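PDB 5UL3: OxsB protein from Bacillus megaterium, which catalyses the cobalamin- and S-adenosylmethionine-dependent radical ring contraction of dAMP to an oxetane aldehyde in oxetanocin A biosynthesis. Local coordinates for residues 10-22 with 34-46. Numbering follows the deposited sequence. Where two conformers were deposited one is given.
Sequences IEYYLKELKEIFS and RCEELFKRSKEFD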
ATOM      1  N   ILE A  10     -26.940 -36.371  -5.573  1.00 43.95           N
ATOM      2  CA  ILE A  10     -26.764 -35.122  -4.834  1.00 60.33           C
ATOM      3  C   ILE A  10     -25.448 -35.147  -4.070  1.00 56.63           C
ATOM      4  O   ILE A  10     -24.667 -34.187  -4.105  1.00 46.96           O
ATOM      5  CB  ILE A  10     -27.960 -34.879  -3.893  1.00 52.07           C
ATOM      6  CG1 ILE A  10     -29.196 -34.439  -4.683  1.00 53.50           C
ATOM      7  CG2 ILE A  10     -27.624 -33.851  -2.819  1.00 48.53           C
ATOM      8  CD1 ILE A  10     -30.469 -34.389  -3.838  1.00 54.21           C
ATOM      9  N   GLU A  11     -25.192 -36.250  -3.365  1.00 54.36           N
ATOM     10  CA  GLU A  11     -23.940 -36.408  -2.635  1.00 45.61           C
ATOM     11  C   GLU A  11     -22.754 -36.305  -3.579  1.00 54.15           C
ATOM     12  O   GLU A  11     -21.785 -35.582  -3.311  1.00 50.29           O
ATOM     13  CB  GLU A  11     -23.954 -37.750  -1.905  1.00 63.30           C
ATOM     14  CG  GLU A  11     -22.702 -38.091  -1.123  1.00 71.80           C
ATOM     15  CD  GLU A  11     -22.719 -39.530  -0.627  1.00 83.33           C
ATOM     16  OE1 GLU A  11     -23.128 -40.422  -1.405  1.00 72.31           O
ATOM     17  OE2 GLU A  11     -22.340 -39.768   0.541  1.00 89.00           O
ATOM     18  N   TYR A  12     -22.831 -37.009  -4.708  1.00 47.42           N
ATOM     19  CA  TYR A  12     -21.772 -36.948  -5.705  1.00 57.11           C
ATOM     20  C   TYR A  12     -21.588 -35.531  -6.236  1.00 53.20           C
ATOM     21  O   TYR A  12     -20.455 -35.081  -6.448  1.00 45.05           O
ATOM     22  CB  TYR A  12     -22.093 -37.911  -6.840  1.00 41.26           C
ATOM     23  CG  TYR A  12     -21.175 -37.820  -8.024  1.00 39.05           C
ATOM     24  CD1 TYR A  12     -19.960 -38.484  -8.036  1.00 45.53           C
ATOM     25  CD2 TYR A  12     -21.533 -37.086  -9.143  1.00 40.20           C
ATOM     26  CE1 TYR A  12     -19.118 -38.408  -9.132  1.00 50.37           C
ATOM     27  CE2 TYR A  12     -20.705 -37.006 -10.238  1.00 53.15           C
ATOM     28  CZ  TYR A  12     -19.499 -37.665 -10.230  1.00 50.28           C
ATOM     29  OH  TYR A  12     -18.678 -37.572 -11.332  1.00 66.51           O
ATOM     30  N   TYR A  13     -22.690 -34.819  -6.472  1.00 49.84           N
ATOM     31  CA  TYR A  13     -22.590 -33.476  -7.031  1.00 51.56           C
ATOM     32  C   TYR A  13     -21.957 -32.509  -6.035  1.00 41.27           C
ATOM     33  O   TYR A  13     -21.112 -31.691  -6.414  1.00 40.29           O
ATOM     34  CB  TYR A  13     -23.970 -32.988  -7.470  1.00 51.79           C
ATOM     35  CG  TYR A  13     -24.418 -33.514  -8.820  1.00 50.78           C
ATOM     36  CD1 TYR A  13     -23.534 -33.584  -9.890  1.00 57.05           C
ATOM     37  CD2 TYR A  13     -25.727 -33.936  -9.024  1.00 59.46           C
ATOM     38  CE1 TYR A  13     -23.944 -34.065 -11.130  1.00 59.43           C
ATOM     39  CE2 TYR A  13     -26.146 -34.421 -10.252  1.00 56.07           C
ATOM     40  CZ  TYR A  13     -25.255 -34.483 -11.301  1.00 61.94           C
ATOM     41  OH  TYR A  13     -25.680 -34.960 -12.523  1.00 64.75           O
ATOM     42  N   LEU A  14     -22.328 -32.606  -4.760  1.00 37.34           N
ATOM     43  CA  LEU A  14     -21.748 -31.731  -3.747  1.00 43.86           C
ATOM     44  C   LEU A  14     -20.262 -32.014  -3.558  1.00 51.77           C
ATOM     45  O   LEU A  14     -19.451 -31.082  -3.472  1.00 39.40           O
ATOM     46  CB  LEU A  14     -22.496 -31.896  -2.427  1.00 36.13           C
ATOM     47  CG  LEU A  14     -23.899 -31.279  -2.297  1.00 39.22           C
ATOM     48  CD1 LEU A  14     -24.554 -31.741  -1.013  1.00 35.12           C
ATOM     49  CD2 LEU A  14     -23.819 -29.747  -2.332  1.00 36.67           C
ATOM     50  N   LYS A  15     -19.889 -33.294  -3.492  1.00 41.97           N
ATOM     51  CA  LYS A  15     -18.484 -33.659  -3.323  1.00 41.21           C
ATOM     52  C   LYS A  15     -17.642 -33.140  -4.478  1.00 39.84           C
ATOM     53  O   LYS A  15     -16.569 -32.564  -4.269  1.00 42.71           O
ATOM     54  CB  LYS A  15     -18.354 -35.180  -3.202  1.00 47.85           C
ATOM     55  CG  LYS A  15     -16.953 -35.713  -3.472  1.00 49.58           C
ATOM     56  CD  LYS A  15     -16.959 -37.231  -3.625  1.00 58.36           C
ATOM     57  CE  LYS A  15     -15.573 -37.753  -3.970  1.00 70.16           C
ATOM     58  NZ  LYS A  15     -15.087 -37.195  -5.266  1.00 64.31           N
ATOM     59  N   GLU A  16     -18.114 -33.340  -5.712  1.00 39.74           N
ATOM     60  CA  GLU A  16     -17.379 -32.847  -6.868  1.00 40.05           C
ATOM     61  C   GLU A  16     -17.353 -31.323  -6.896  1.00 38.55           C
ATOM     62  O   GLU A  16     -16.368 -30.721  -7.338  1.00 35.48           O
ATOM     63  CB  GLU A  16     -17.993 -33.384  -8.158  1.00 48.30           C
ATOM     64  CG  GLU A  16     -17.812 -34.883  -8.370  1.00 50.38           C
ATOM     65  CD  GLU A  16     -16.357 -35.291  -8.425  1.00 40.79           C
ATOM     66  OE1 GLU A  16     -15.879 -35.915  -7.458  1.00 49.97           O
ATOM     67  OE2 GLU A  16     -15.690 -34.965  -9.428  1.00 56.33           O
ATOM     68  N   LEU A  17     -18.444 -30.687  -6.466  1.00 38.55           N
ATOM     69  CA  LEU A  17     -18.486 -29.228  -6.444  1.00 38.84           C
ATOM     70  C   LEU A  17     -17.538 -28.678  -5.393  1.00 33.17           C
ATOM     71  O   LEU A  17     -16.873 -27.657  -5.621  1.00 35.85           O
ATOM     72  CB  LEU A  17     -19.915 -28.744  -6.185  1.00 31.10           C
ATOM     73  CG  LEU A  17     -20.861 -28.809  -7.387  1.00 35.25           C
ATOM     74  CD1 LEU A  17     -22.281 -28.442  -6.981  1.00 40.43           C
ATOM     75  CD2 LEU A  17     -20.382 -27.929  -8.518  1.00 31.61           C
ATOM     76  N   LYS A  18     -17.468 -29.336  -4.235  1.00 33.43           N
ATOM     77  CA  LYS A  18     -16.525 -28.924  -3.199  1.00 35.92           C
ATOM     78  C   LYS A  18     -15.092 -28.951  -3.719  1.00 38.66           C
ATOM     79  O   LYS A  18     -14.274 -28.093  -3.356  1.00 37.22           O
ATOM     80  CB  LYS A  18     -16.695 -29.825  -1.976  1.00 34.08           C
ATOM     81  CG  LYS A  18     -15.942 -29.416  -0.732  1.00 38.37           C
ATOM     82  CD  LYS A  18     -16.442 -30.258   0.434  1.00 52.91           C
ATOM     83  CE  LYS A  18     -16.136 -29.630   1.775  1.00 60.14           C
ATOM     84  NZ  LYS A  18     -16.936 -28.389   2.010  1.00 51.10           N
ATOM     85  N   GLU A  19     -14.771 -29.915  -4.585  0.50 34.99           N
ATOM     86  CA  GLU A  19     -13.425 -29.978  -5.142  0.50 33.55           C
ATOM     87  C   GLU A  19     -13.221 -28.910  -6.207  0.50 33.91           C
ATOM     88  O   GLU A  19     -12.134 -28.327  -6.308  0.50 36.78           O
ATOM     89  CB  GLU A  19     -13.149 -31.370  -5.719  0.50 37.25           C
ATOM     90  CG  GLU A  19     -11.718 -31.568  -6.215  0.50 41.07           C
ATOM     91  CD  GLU A  19     -10.686 -31.578  -5.092  0.50 35.04           C
ATOM     92  OE1 GLU A  19      -9.487 -31.399  -5.386  0.50 49.15           O
ATOM     93  OE2 GLU A  19     -11.066 -31.770  -3.920  0.50 38.26           O
ATOM     94  N   ILE A  20     -14.250 -28.636  -7.011  1.00 28.23           N
ATOM     95  CA  ILE A  20     -14.148 -27.575  -8.004  1.00 25.76           C
ATOM     96  C   ILE A  20     -13.970 -26.230  -7.313  1.00 28.52           C
ATOM     97  O   ILE A  20     -13.080 -25.438  -7.660  1.00 29.82           O
ATOM     98  CB  ILE A  20     -15.382 -27.555  -8.913  1.00 30.63           C
ATOM     99  CG1 ILE A  20     -15.439 -28.836  -9.763  1.00 40.44           C
ATOM    100  CG2 ILE A  20     -15.318 -26.334  -9.817  1.00 30.70           C
ATOM    101  CD1 ILE A  20     -16.769 -29.036 -10.474  1.00 36.98           C
ATOM    102  N   PHE A  21     -14.814 -25.963  -6.312  1.00 28.21           N
ATOM    103  CA  PHE A  21     -14.811 -24.651  -5.662  1.00 32.66           C
ATOM    104  C   PHE A  21     -13.558 -24.417  -4.826  1.00 36.52           C
ATOM    105  O   PHE A  21     -13.249 -23.262  -4.498  1.00 31.19           O
ATOM    106  CB  PHE A  21     -16.056 -24.502  -4.780  1.00 30.09           C
ATOM    107  CG  PHE A  21     -17.364 -24.433  -5.548  1.00 22.78           C
ATOM    108  CD1 PHE A  21     -17.390 -24.274  -6.928  1.00 29.02           C
ATOM    109  CD2 PHE A  21     -18.577 -24.497  -4.859  1.00 28.14           C
ATOM    110  CE1 PHE A  21     -18.602 -24.194  -7.619  1.00 30.08           C
ATOM    111  CE2 PHE A  21     -19.786 -24.422  -5.539  1.00 27.02           C
ATOM    112  CZ  PHE A  21     -19.797 -24.271  -6.920  1.00 29.60           C
ATOM    113  N   SER A  22     -12.845 -25.478  -4.447  1.00 29.68           N
ATOM    114  CA  SER A  22     -11.599 -25.313  -3.708  1.00 30.57           C
ATOM    115  C   SER A  22     -10.518 -24.645  -4.543  1.00 33.93           C
ATOM    116  O   SER A  22      -9.523 -24.171  -3.977  1.00 35.57           O
ATOM    117  CB  SER A  22     -11.091 -26.666  -3.205  1.00 39.11           C
ATOM    118  OG  SER A  22     -10.470 -27.368  -4.271  1.00 35.98           O
ATOM    119  N   ARG A  34     -16.377 -25.892 -15.483  1.00 35.05           N
ATOM    120  CA  ARG A  34     -16.229 -27.185 -14.828  1.00 38.71           C
ATOM    121  C   ARG A  34     -17.532 -27.653 -14.196  1.00 50.01           C
ATOM    122  O   ARG A  34     -17.739 -28.863 -14.041  1.00 42.00           O
ATOM    123  CB  ARG A  34     -15.118 -27.127 -13.788  1.00 37.65           C
ATOM    124  CG  ARG A  34     -13.755 -26.917 -14.412  1.00 41.75           C
ATOM    125  CD  ARG A  34     -12.743 -26.391 -13.413  1.00 49.59           C
ATOM    126  NE  ARG A  34     -11.491 -26.006 -14.064  1.00 45.01           N
ATOM    127  CZ  ARG A  34     -10.308 -26.538 -13.782  1.00 52.67           C
ATOM    128  NH1 ARG A  34     -10.208 -27.482 -12.851  1.00 49.78           N
ATOM    129  NH2 ARG A  34      -9.225 -26.119 -14.425  1.00 49.58           N
ATOM    130  N   CYS A  35     -18.418 -26.721 -13.822  1.00 42.48           N
ATOM    131  CA  CYS A  35     -19.718 -27.128 -13.297  1.00 36.31           C
ATOM    132  C   CYS A  35     -20.616 -27.673 -14.405  1.00 40.06           C
ATOM    133  O   CYS A  35     -21.349 -28.648 -14.194  1.00 41.46           O
ATOM    134  CB  CYS A  35     -20.400 -25.960 -12.581  1.00 39.44           C
ATOM    135  SG  CYS A  35     -19.659 -25.525 -10.982  1.00 37.24           S
ATOM    136  N   GLU A  36     -20.580 -27.055 -15.588  1.00 41.42           N
ATOM    137  CA  GLU A  36     -21.357 -27.576 -16.710  1.00 52.03           C
ATOM    138  C   GLU A  36     -20.906 -28.979 -17.085  1.00 55.94           C
ATOM    139  O   GLU A  36     -21.737 -29.869 -17.301  1.00 55.14           O
ATOM    140  CB  GLU A  36     -21.246 -26.643 -17.914  1.00 50.91           C
ATOM    141  CG  GLU A  36     -21.845 -25.281 -17.654  1.00 57.20           C
ATOM    142  CD  GLU A  36     -22.630 -24.749 -18.831  1.00 74.28           C
ATOM    143  OE1 GLU A  36     -22.073 -23.927 -19.593  1.00 77.36           O
ATOM    144  OE2 GLU A  36     -23.803 -25.160 -18.994  1.00 69.89           O
ATOM    145  N   GLU A  37     -19.592 -29.200 -17.145  1.00 50.43           N
ATOM    146  CA  GLU A  37     -19.074 -30.512 -17.515  1.00 55.80           C
ATOM    147  C   GLU A  37     -19.418 -31.568 -16.473  1.00 61.29           C
ATOM    148  O   GLU A  37     -19.559 -32.749 -16.811  1.00 59.32           O
ATOM    149  CB  GLU A  37     -17.564 -30.415 -17.735  1.00 47.19           C
ATOM    150  CG  GLU A  37     -17.206 -29.447 -18.862  1.00 62.46           C
ATOM    151  CD  GLU A  37     -15.709 -29.231 -19.045  1.00 72.15           C
ATOM    152  OE1 GLU A  37     -14.946 -29.377 -18.061  1.00 69.07           O
ATOM    153  OE2 GLU A  37     -15.301 -28.905 -20.183  1.00 69.39           O
ATOM    154  N   LEU A  38     -19.576 -31.164 -15.213  1.00 49.29           N
ATOM    155  CA  LEU A  38     -19.939 -32.107 -14.162  1.00 52.17           C
ATOM    156  C   LEU A  38     -21.415 -32.486 -14.230  1.00 59.94           C
ATOM    157  O   LEU A  38     -21.784 -33.625 -13.918  1.00 54.19           O
ATOM    158  CB  LEU A  38     -19.607 -31.510 -12.795  1.00 48.36           C
ATOM    159  CG  LEU A  38     -20.289 -32.147 -11.584  1.00 40.25           C
ATOM    160  CD1 LEU A  38     -19.783 -33.562 -11.346  1.00 46.29           C
ATOM    161  CD2 LEU A  38     -20.141 -31.294 -10.314  1.00 42.01           C
ATOM    162  N   PHE A  39     -22.276 -31.550 -14.628  1.00 57.10           N
ATOM    163  CA  PHE A  39     -23.704 -31.830 -14.668  1.00 62.66           C
ATOM    164  C   PHE A  39     -24.158 -32.386 -16.009  1.00 65.52           C
ATOM    165  O   PHE A  39     -25.191 -33.068 -16.068  1.00 76.62           O
ATOM    166  CB  PHE A  39     -24.496 -30.570 -14.293  1.00 48.35           C
ATOM    167  CG  PHE A  39     -24.644 -30.389 -12.807  1.00 50.81           C
ATOM    168  CD1 PHE A  39     -23.628 -29.817 -12.059  1.00 39.22           C
ATOM    169  CD2 PHE A  39     -25.784 -30.824 -12.150  1.00 37.69           C
ATOM    170  CE1 PHE A  39     -23.756 -29.680 -10.688  1.00 41.81           C
ATOM    171  CE2 PHE A  39     -25.915 -30.686 -10.787  1.00 47.35           C
ATOM    172  CZ  PHE A  39     -24.899 -30.107 -10.052  1.00 44.04           C
ATOM    173  N   LYS A  40     -23.400 -32.141 -17.074  1.00 66.54           N
ATOM    174  CA  LYS A  40     -23.621 -32.803 -18.350  1.00 74.16           C
ATOM    175  C   LYS A  40     -23.035 -34.212 -18.397  1.00 77.34           C
ATOM    176  O   LYS A  40     -23.131 -34.868 -19.439  1.00 84.40           O
ATOM    177  CB  LYS A  40     -23.032 -31.957 -19.483  1.00 68.34           C
ATOM    178  CG  LYS A  40     -23.719 -30.615 -19.667  1.00 67.53           C
ATOM    179  CD  LYS A  40     -23.158 -29.866 -20.863  1.00 64.24           C
ATOM    180  CE  LYS A  40     -23.947 -28.592 -21.125  1.00 74.07           C
ATOM    181  NZ  LYS A  40     -23.445 -27.864 -22.327  1.00 84.12           N
ATOM    182  N   ARG A  41     -22.437 -34.694 -17.301  1.00 74.76           N
ATOM    183  CA  ARG A  41     -21.855 -36.032 -17.270  1.00 78.86           C
ATOM    184  C   ARG A  41     -22.899 -37.131 -17.112  1.00 82.93           C
ATOM    185  O   ARG A  41     -22.546 -38.313 -17.184  1.00 75.14           O
ATOM    186  CB  ARG A  41     -20.827 -36.145 -16.142  1.00 72.20           C
ATOM    187  CG  ARG A  41     -19.548 -36.846 -16.571  1.00 77.88           C
ATOM    188  CD  ARG A  41     -18.749 -37.416 -15.403  1.00 78.04           C
ATOM    189  NE  ARG A  41     -18.382 -36.423 -14.392  1.00 79.03           N
ATOM    190  CZ  ARG A  41     -17.457 -35.479 -14.558  1.00 82.45           C
ATOM    191  NH1 ARG A  41     -16.804 -35.369 -15.711  1.00 84.90           N
ATOM    192  NH2 ARG A  41     -17.191 -34.635 -13.567  1.00 68.77           N
ATOM    193  N   SER A  42     -24.161 -36.771 -16.885  1.00 90.21           N
ATOM    194  CA  SER A  42     -25.267 -37.717 -16.864  1.00 91.51           C
ATOM    195  C   SER A  42     -26.344 -37.222 -17.814  1.00 99.39           C
ATOM    196  O   SER A  42     -26.738 -36.052 -17.751  1.00103.95           O
ATOM    197  CB  SER A  42     -25.852 -37.882 -15.454  1.00 73.79           C
ATOM    198  OG  SER A  42     -24.955 -38.551 -14.588  1.00 68.63           O
ATOM    199  N   LYS A  43     -26.811 -38.106 -18.699  1.00 91.87           N
ATOM    200  CA  LYS A  43     -28.036 -37.834 -19.440  1.00 95.23           C
ATOM    201  C   LYS A  43     -29.267 -37.865 -18.544  1.00 97.03           C
ATOM    202  O   LYS A  43     -30.359 -37.519 -19.005  1.00 97.11           O
ATOM    203  CB  LYS A  43     -28.202 -38.838 -20.582  1.00 95.95           C
ATOM    204  CG  LYS A  43     -27.330 -38.566 -21.798  1.00106.20           C
ATOM    205  CD  LYS A  43     -27.823 -37.360 -22.589  1.00108.42           C
ATOM    206  CE  LYS A  43     -27.023 -37.181 -23.873  1.00101.46           C
ATOM    207  NZ  LYS A  43     -27.508 -36.036 -24.692  1.00 91.52           N
ATOM    208  N   GLU A  44     -29.111 -38.270 -17.283  1.00 94.81           N
ATOM    209  CA  GLU A  44     -30.183 -38.301 -16.288  1.00100.40           C
ATOM    210  C   GLU A  44     -30.355 -36.965 -15.581  1.00 96.46           C
ATOM    211  O   GLU A  44     -30.632 -36.919 -14.377  1.00 82.24           O
ATOM    212  CB  GLU A  44     -29.912 -39.413 -15.283  1.00 97.32           C
ATOM    213  CG  GLU A  44     -29.965 -40.810 -15.874  1.00 88.58           C
ATOM    214  CD  GLU A  44     -29.460 -41.853 -14.903  1.00 69.02           C
ATOM    215  OE1 GLU A  44     -28.249 -42.165 -14.941  1.00 63.75           O
ATOM    216  OE2 GLU A  44     -30.271 -42.342 -14.087  1.00 67.04           O
ATOM    217  N   PHE A  45     -30.185 -35.869 -16.323  1.00 96.77           N
ATOM    218  CA  PHE A  45     -30.368 -34.509 -15.828  1.00 89.89           C
ATOM    219  C   PHE A  45     -30.127 -33.526 -16.966  1.00 84.86           C
ATOM    220  O   PHE A  45     -29.018 -33.462 -17.510  1.00 84.72           O
ATOM    221  CB  PHE A  45     -29.417 -34.211 -14.664  1.00 90.05           C
ATOM    222  CG  PHE A  45     -29.791 -32.991 -13.867  1.00 82.99           C
ATOM    223  CD1 PHE A  45     -30.937 -32.264 -14.166  1.00 79.42           C
ATOM    224  CD2 PHE A  45     -28.995 -32.570 -12.814  1.00 80.40           C
ATOM    225  CE1 PHE A  45     -31.278 -31.141 -13.434  1.00 71.51           C
ATOM    226  CE2 PHE A  45     -29.332 -31.450 -12.075  1.00 69.66           C
ATOM    227  CZ  PHE A  45     -30.474 -30.734 -12.388  1.00 67.82           C
ATOM    228  N   ASP A  46     -31.151 -32.763 -17.341  1.00 71.21           N
ATOM    229  CA  ASP A  46     -30.989 -31.666 -18.280  1.00 70.62           C
ATOM    230  C   ASP A  46     -31.452 -30.368 -17.632  1.00 68.47           C
ATOM    231  O   ASP A  46     -32.391 -30.353 -16.829  1.00 59.33           O
ATOM    232  CB  ASP A  46     -31.757 -31.906 -19.585  1.00 73.94           C
ATOM    233  CG  ASP A  46     -31.300 -30.983 -20.707  1.00 86.86           C
ATOM    234  OD1 ASP A  46     -30.132 -31.103 -21.143  1.00 84.42           O
ATOM    235  OD2 ASP A  46     -32.106 -30.133 -21.146  1.00 86.54           O
TER
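Y13 and F39 lie face to face between two helix segments that run nearly antiparallel (158°), their ring planes 12° apart and centroids separated by 4.0 Å. F39 CE2 sits over the centre of the tyrosine ring, whose edge meets L38 O in its plane, 3.6 Å from Y13 CE1. That carbonyl oxygen is buried by the contact and has no hydrogen-bond partner in the model.

Beside the stack, L38 packs as a knob into a hole formed by Y12, Y13, E16 and L17. Its chi1 of 162° swings CG away from the backbone N, and both methyls touch E16 CB; CD1 also touches Y12 CE2, and CD2 meets L17 CD2 at 3.8 Å. I20 CD1 packs against the R34 backbone, 3.7 Å from R34 O, and also nears L38 CD2. This antiparallel pair, helices 7-21 and 28-39, lies in the N-terminal domain of unknown function, packed on an antiparallel four-stranded sheet away from the cobalamin and the iron-sulfur cluster. L17, F21 and F39 all rest on L61 of that sheet. C35 SG lies 3.5 Å from L17 CD2 and 3.8 Å from F21 CE1, an oblique sulfur-aromatic contact with the phenylalanine.

At the exposed margin, a bend at chi3 brings R41 NE to Y12 OH in a long, bent hydrogen bond of 3.3 Å. The hydroxyl is tilted out of the guanidinium plane, which stands almost perpendicular to the tyrosine ring. E16 OE2 is merely an opposite charge near R41 NH2.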